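Long-range contact in anopheles Plasmodium-responsive Leucine-rich repeat protein 1B (PDB 4XGO), which is a mosquito leucine-rich repeat protein, named for its response to Plasmodium, that probably works through protein-protein interactions with relatives such as LRIM1: residues N179-T193 with N200-L214. Sequence-based numbering, arbitrary orientation.
Sequences NVELTILKLQHNNLT and NYPGLVDVDLSYNQL. Unlike the reference sequence in segment 200-214: Val205 (reference Thr). With GOL (glycerol), chain H.
Ile184, Leu185 and Lys186 pair in parallel with Asp206, Val207 and Asp208, joining neighbouring strands of the solenoid formed by the leucine-rich repeat domain, the part of APL1B in this structure. Leu185 gives its N to Asp206 O (3.0 Å) and receives Asp208 N at its own O, while Thr183 O accepts from both Val205 N and Asp206 N.

Past the strands, Asn212 belongs to the asparagine row of the repeat. Its ND2 donates to Leu187 O (3.0 Å, 174°), which lies in the amide plane, and to Leu209 O. Its OD1 takes Leu192 N at 2.9 Å. Leu187 O receives Asn190 ND2, the equivalent amide one repeat earlier, from the opposite face of its carbonyl plane. An asparagine suits this buried place because one short side chain both gives to and accepts from the preceding turn; Asn236 continues the row beyond.

Inside, Leu182 CG meets Leu204 CD2 side by side at 3.7 Å, and Leu182 CD2 approaches the Tyr201 ring obliquely. Leu209 CD2 reaches both Leu187 CB and Leu192 CD1, branched ends packing between these two turns as consensus leucines do.

In the loops after the strands, His189 and Tyr211 form an offset stack, planes 11° apart, which His168 extends. Both have positive phi and CG anti to the carbonyl carbon (chi1 -67° each), which sends the two rings in the same direction. The Gln188 amide stacks on the Asp208 carboxylate, whose OD1 accepts Ser210 N in an Asx turn. A glycerol, probably from crystallisation, shares a 3.2 Å hydrogen bond between its O2 and His189 NE2.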
loop_
_atom_site.group_PDB
_atom_site.type_symbol
_atom_site.label_atom_id
_atom_site.label_comp_id
_atom_site.label_asym_id
_atom_site.label_seq_id
_atom_site.Cartn_x
_atom_site.Cartn_y
_atom_site.Cartn_z
ATOM N N ASN A 179 19.412 15.105 26.273
ATOM C CA ASN A 179 19.622 15.511 24.895
ATOM C C ASN A 179 19.034 16.898 24.758
ATOM O O ASN A 179 17.825 17.057 24.815
ATOM C CB ASN A 179 18.954 14.498 23.941
ATOM C CG ASN A 179 18.980 14.937 22.478
ATOM O OD1 ASN A 179 19.238 16.084 22.159
ATOM N ND2 ASN A 179 18.700 14.003 21.588
ATOM N N VAL A 180 19.893 17.901 24.590
ATOM C CA VAL A 180 19.444 19.294 24.470
ATOM C C VAL A 180 19.173 19.708 23.028
ATOM O O VAL A 180 18.643 20.786 22.790
ATOM C CB VAL A 180 20.463 20.285 25.106
ATOM C CG1 VAL A 180 20.921 19.770 26.461
ATOM C CG2 VAL A 180 21.660 20.538 24.195
ATOM N N GLU A 181 19.537 18.855 22.070
ATOM C CA GLU A 181 19.331 19.150 20.658
ATOM C C GLU A 181 17.963 18.738 20.130
ATOM O O GLU A 181 17.526 19.265 19.106
ATOM C CB GLU A 181 20.405 18.467 19.808
ATOM C CG GLU A 181 21.812 18.993 20.070
ATOM C CD GLU A 181 21.944 20.465 19.746
ATOM O OE1 GLU A 181 22.567 21.195 20.548
ATOM O OE2 GLU A 181 21.412 20.892 18.690
ATOM N N LEU A 182 17.319 17.783 20.798
ATOM C CA LEU A 182 16.030 17.245 20.330
ATOM C C LEU A 182 14.965 18.343 20.281
ATOM O O LEU A 182 14.629 18.949 21.304
ATOM C CB LEU A 182 15.559 16.103 21.219
ATOM C CG LEU A 182 14.262 15.391 20.818
ATOM C CD1 LEU A 182 14.358 14.820 19.410
ATOM C CD2 LEU A 182 13.882 14.290 21.806
ATOM N N THR A 183 14.432 18.547 19.085
ATOM C CA THR A 183 13.573 19.680 18.739
ATOM C C THR A 183 12.154 19.218 18.413
ATOM O O THR A 183 11.185 19.834 18.850
ATOM C CB THR A 183 14.195 20.435 17.528
ATOM O OG1 THR A 183 15.460 20.996 17.928
ATOM C CG2 THR A 183 13.313 21.545 17.018
ATOM N N ILE A 184 12.035 18.155 17.623
ATOM C CA ILE A 184 10.743 17.634 17.208
ATOM C C ILE A 184 10.664 16.177 17.636
ATOM O O ILE A 184 11.498 15.377 17.231
ATOM C CB ILE A 184 10.586 17.742 15.681
ATOM C CG1 ILE A 184 10.652 19.217 15.244
ATOM C CG2 ILE A 184 9.280 17.123 15.232
ATOM C CD1 ILE A 184 10.647 19.412 13.744
ATOM N N LEU A 185 9.658 15.852 18.446
ATOM C CA LEU A 185 9.434 14.492 18.931
ATOM C C LEU A 185 7.983 14.067 18.664
ATOM O O LEU A 185 7.021 14.650 19.228
ATOM C CB LEU A 185 9.722 14.398 20.422
ATOM C CG LEU A 185 9.588 13.038 21.101
ATOM C CD1 LEU A 185 10.474 12.008 20.435
ATOM C CD2 LEU A 185 9.918 13.185 22.584
ATOM N N LYS A 186 7.828 13.044 17.829
ATOM C CA LYS A 186 6.516 12.533 17.486
ATOM C C LYS A 186 6.368 11.164 18.115
ATOM O O LYS A 186 7.076 10.216 17.743
ATOM C CB LYS A 186 6.365 12.417 15.975
ATOM C CG LYS A 186 6.753 13.632 15.198
ATOM C CD LYS A 186 5.967 14.842 15.578
ATOM C CE LYS A 186 4.523 14.766 15.104
ATOM N NZ LYS A 186 4.382 14.761 13.612
ATOM N N LEU A 187 5.476 11.088 19.105
ATOM C CA LEU A 187 5.175 9.868 19.857
ATOM C C LEU A 187 3.687 9.512 19.846
ATOM O O LEU A 187 3.226 8.709 20.661
ATOM C CB LEU A 187 5.686 9.991 21.303
ATOM C CG LEU A 187 7.199 9.870 21.462
ATOM C CD1 LEU A 187 7.695 10.280 22.828
ATOM C CD2 LEU A 187 7.616 8.472 21.123
ATOM N N GLN A 188 2.930 10.086 18.912
ATOM C CA GLN A 188 1.488 9.835 18.873
ATOM C C GLN A 188 1.215 8.367 18.545
ATOM O O GLN A 188 2.021 7.724 17.844
ATOM C CB GLN A 188 0.781 10.777 17.894
ATOM C CG GLN A 188 1.075 10.600 16.418
ATOM C CD GLN A 188 2.303 11.349 15.920
ATOM O OE1 GLN A 188 3.154 11.784 16.696
ATOM N NE2 GLN A 188 2.376 11.537 14.593
ATOM N N HIS A 189 0.132 7.828 19.105
ATOM C CA HIS A 189 -0.274 6.443 18.890
ATOM C C HIS A 189 0.761 5.513 19.512
ATOM O O HIS A 189 1.453 4.758 18.815
ATOM C CB HIS A 189 -0.516 6.119 17.401
ATOM C CG HIS A 189 -1.697 6.827 16.798
ATOM N ND1 HIS A 189 -2.993 6.350 16.886
ATOM C CD2 HIS A 189 -1.773 7.984 16.102
ATOM C CE1 HIS A 189 -3.808 7.187 16.263
ATOM N NE2 HIS A 189 -3.094 8.190 15.791
ATOM N N ASN A 190 0.875 5.610 20.837
ATOM C CA ASN A 190 1.726 4.744 21.618
ATOM C C ASN A 190 1.013 4.359 22.908
ATOM O O ASN A 190 -0.214 4.505 22.991
ATOM C CB ASN A 190 3.091 5.395 21.853
ATOM C CG ASN A 190 4.052 5.099 20.715
ATOM O OD1 ASN A 190 4.359 3.932 20.452
ATOM N ND2 ASN A 190 4.463 6.132 19.987
ATOM N N ASN A 191 1.772 3.877 23.885
ATOM C CA ASN A 191 1.193 3.415 25.156
ATOM C C ASN A 191 1.783 4.112 26.383
ATOM O O ASN A 191 1.965 3.503 27.457
ATOM C CB ASN A 191 1.359 1.912 25.207
ATOM C CG ASN A 191 0.393 1.202 24.274
ATOM O OD1 ASN A 191 -0.764 0.932 24.631
ATOM N ND2 ASN A 191 0.830 0.925 23.084
ATOM N N LEU A 192 2.062 5.400 26.238
ATOM C CA LEU A 192 2.661 6.184 27.303
ATOM C C LEU A 192 1.641 6.444 28.405
ATOM O O LEU A 192 0.487 6.751 28.113
ATOM C CB LEU A 192 3.225 7.504 26.789
ATOM C CG LEU A 192 4.459 7.343 25.888
ATOM C CD1 LEU A 192 4.693 8.649 25.148
ATOM C CD2 LEU A 192 5.665 6.912 26.707
ATOM N N THR A 193 2.093 6.254 29.651
ATOM C CA THR A 193 1.319 6.611 30.836
ATOM C C THR A 193 2.032 7.636 31.726
ATOM O O THR A 193 1.487 8.056 32.762
ATOM C CB THR A 193 0.973 5.356 31.673
ATOM O OG1 THR A 193 2.173 4.674 32.019
ATOM C CG2 THR A 193 0.072 4.417 30.889
ATOM N N ASN A 200 14.428 15.394 30.401
ATOM C CA ASN A 200 15.722 15.160 29.748
ATOM C C ASN A 200 15.859 15.780 28.348
ATOM O O ASN A 200 16.915 15.622 27.704
ATOM C CB ASN A 200 15.996 13.660 29.652
ATOM C CG ASN A 200 16.086 12.984 31.003
ATOM O OD1 ASN A 200 16.414 13.605 32.011
ATOM N ND2 ASN A 200 15.800 11.691 31.025
ATOM N N TYR A 201 14.814 16.490 27.897
ATOM C CA TYR A 201 14.762 17.083 26.552
ATOM C C TYR A 201 14.365 18.564 26.594
ATOM O O TYR A 201 13.270 18.950 26.152
ATOM C CB TYR A 201 13.824 16.251 25.661
ATOM C CG TYR A 201 14.185 14.804 25.749
ATOM C CD1 TYR A 201 15.353 14.338 25.167
ATOM C CD2 TYR A 201 13.424 13.919 26.485
ATOM C CE1 TYR A 201 15.731 13.015 25.274
ATOM C CE2 TYR A 201 13.794 12.588 26.605
ATOM C CZ TYR A 201 14.956 12.144 26.003
ATOM O OH TYR A 201 15.352 10.829 26.122
ATOM N N PRO A 202 15.275 19.420 27.116
ATOM C CA PRO A 202 14.931 20.828 27.336
ATOM C C PRO A 202 14.865 21.687 26.069
ATOM O O PRO A 202 14.414 22.837 26.143
ATOM C CB PRO A 202 16.044 21.316 28.272
ATOM C CG PRO A 202 17.200 20.428 27.979
ATOM C CD PRO A 202 16.606 19.087 27.657
ATOM N N GLY A 203 15.297 21.140 24.927
ATOM C CA GLY A 203 15.314 21.877 23.672
ATOM C C GLY A 203 14.064 21.689 22.821
ATOM O O GLY A 203 13.961 22.237 21.723
ATOM N N LEU A 204 13.119 20.900 23.316
ATOM C CA LEU A 204 11.950 20.526 22.538
ATOM C C LEU A 204 11.131 21.735 22.136
ATOM O O LEU A 204 10.880 22.634 22.956
ATOM C CB LEU A 204 11.079 19.549 23.320
ATOM C CG LEU A 204 11.538 18.096 23.346
ATOM C CD1 LEU A 204 10.681 17.344 24.353
ATOM C CD2 LEU A 204 11.389 17.491 21.948
ATOM N N VAL A 205 10.757 21.752 20.860
ATOM C CA VAL A 205 9.906 22.777 20.273
ATOM C C VAL A 205 8.508 22.235 19.962
ATOM O O VAL A 205 7.502 22.910 20.210
ATOM C CB VAL A 205 10.564 23.353 18.997
ATOM C CG1 VAL A 205 9.645 24.363 18.316
ATOM C CG2 VAL A 205 11.893 23.998 19.362
ATOM N N ASP A 206 8.451 21.019 19.416
ATOM C CA ASP A 206 7.183 20.390 19.040
ATOM C C ASP A 206 7.154 18.975 19.607
ATOM O O ASP A 206 8.038 18.153 19.332
ATOM C CB ASP A 206 7.010 20.352 17.520
ATOM C CG ASP A 206 7.168 21.718 16.873
ATOM O OD1 ASP A 206 6.418 22.651 17.226
ATOM O OD2 ASP A 206 8.063 21.861 16.010
ATOM N N VAL A 207 6.150 18.697 20.420
ATOM C CA VAL A 207 5.985 17.363 20.994
ATOM C C VAL A 207 4.559 16.888 20.788
ATOM O O VAL A 207 3.601 17.577 21.157
ATOM C CB VAL A 207 6.433 17.281 22.485
ATOM C CG1 VAL A 207 5.673 18.237 23.363
ATOM C CG2 VAL A 207 6.281 15.865 23.008
ATOM N N ASP A 208 4.421 15.723 20.153
ATOM C CA ASP A 208 3.117 15.109 19.937
ATOM C C ASP A 208 2.992 13.820 20.774
ATOM O O ASP A 208 3.706 12.832 20.545
ATOM C CB ASP A 208 2.885 14.850 18.447
ATOM C CG ASP A 208 1.445 14.502 18.112
ATOM O OD1 ASP A 208 0.654 14.128 18.992
ATOM O OD2 ASP A 208 1.091 14.600 16.919
ATOM N N LEU A 209 2.103 13.881 21.769
ATOM C CA LEU A 209 1.792 12.769 22.649
ATOM C C LEU A 209 0.349 12.323 22.518
ATOM O O LEU A 209 -0.182 11.628 23.403
ATOM C CB LEU A 209 2.075 13.162 24.109
ATOM C CG LEU A 209 3.499 13.611 24.441
ATOM C CD1 LEU A 209 3.616 14.100 25.880
ATOM C CD2 LEU A 209 4.511 12.530 24.182
ATOM N N SER A 210 -0.297 12.697 21.420
ATOM C CA SER A 210 -1.691 12.353 21.215
ATOM C C SER A 210 -1.838 10.841 21.046
ATOM O O SER A 210 -0.875 10.152 20.696
ATOM C CB SER A 210 -2.304 13.120 20.035
ATOM O OG SER A 210 -1.919 12.584 18.784
ATOM N N TYR A 211 -3.038 10.330 21.348
ATOM C CA TYR A 211 -3.351 8.893 21.232
ATOM C C TYR A 211 -2.358 8.065 22.055
ATOM O O TYR A 211 -1.741 7.117 21.570
ATOM C CB TYR A 211 -3.395 8.435 19.761
ATOM C CG TYR A 211 -4.524 9.024 18.948
ATOM C CD1 TYR A 211 -4.351 10.203 18.225
ATOM C CD2 TYR A 211 -5.756 8.376 18.876
ATOM C CE1 TYR A 211 -5.384 10.734 17.468
ATOM C CE2 TYR A 211 -6.793 8.897 18.133
ATOM C CZ TYR A 211 -6.600 10.066 17.431
ATOM O OH TYR A 211 -7.637 10.575 16.701
ATOM N N ASN A 212 -2.196 8.448 23.323
ATOM C CA ASN A 212 -1.471 7.637 24.290
ATOM C C ASN A 212 -2.445 7.318 25.444
ATOM O O ASN A 212 -3.651 7.399 25.255
ATOM C CB ASN A 212 -0.204 8.342 24.750
ATOM C CG ASN A 212 0.961 8.094 23.791
ATOM O OD1 ASN A 212 1.648 7.085 23.891
ATOM N ND2 ASN A 212 1.144 8.996 22.842
ATOM N N GLN A 213 -1.932 6.946 26.590
ATOM C CA GLN A 213 -2.819 6.549 27.708
ATOM C C GLN A 213 -2.553 7.412 28.928
ATOM O O GLN A 213 -2.609 6.940 30.085
ATOM C CB GLN A 213 -2.604 5.082 28.004
ATOM C CG GLN A 213 -3.082 4.195 26.862
ATOM C CD GLN A 213 -2.248 2.956 26.682
ATOM O OE1 GLN A 213 -1.145 2.845 27.225
ATOM N NE2 GLN A 213 -2.761 2.005 25.896
ATOM N N LEU A 214 -2.324 8.694 28.682
ATOM C CA LEU A 214 -2.012 9.632 29.762
ATOM C C LEU A 214 -3.303 9.976 30.493
ATOM O O LEU A 214 -4.305 10.330 29.863
ATOM C CB LEU A 214 -1.370 10.907 29.229
ATOM C CG LEU A 214 0.006 10.720 28.555
ATOM C CD1 LEU A 214 0.419 11.988 27.826
ATOM C CD2 LEU A 214 1.080 10.346 29.548
HETATM C C1 GOL H . -1.315 11.219 12.932
HETATM O O1 GOL H . -0.319 10.173 12.888
HETATM C C2 GOL H . -2.066 11.255 14.276
HETATM O O2 GOL H . -3.439 10.871 14.124
HETATM C C3 GOL H . -2.018 12.649 14.898
HETATM O O3 GOL H . -2.474 12.606 16.263
HETATM O O HOH W 1 15.698 18.646 23.849
#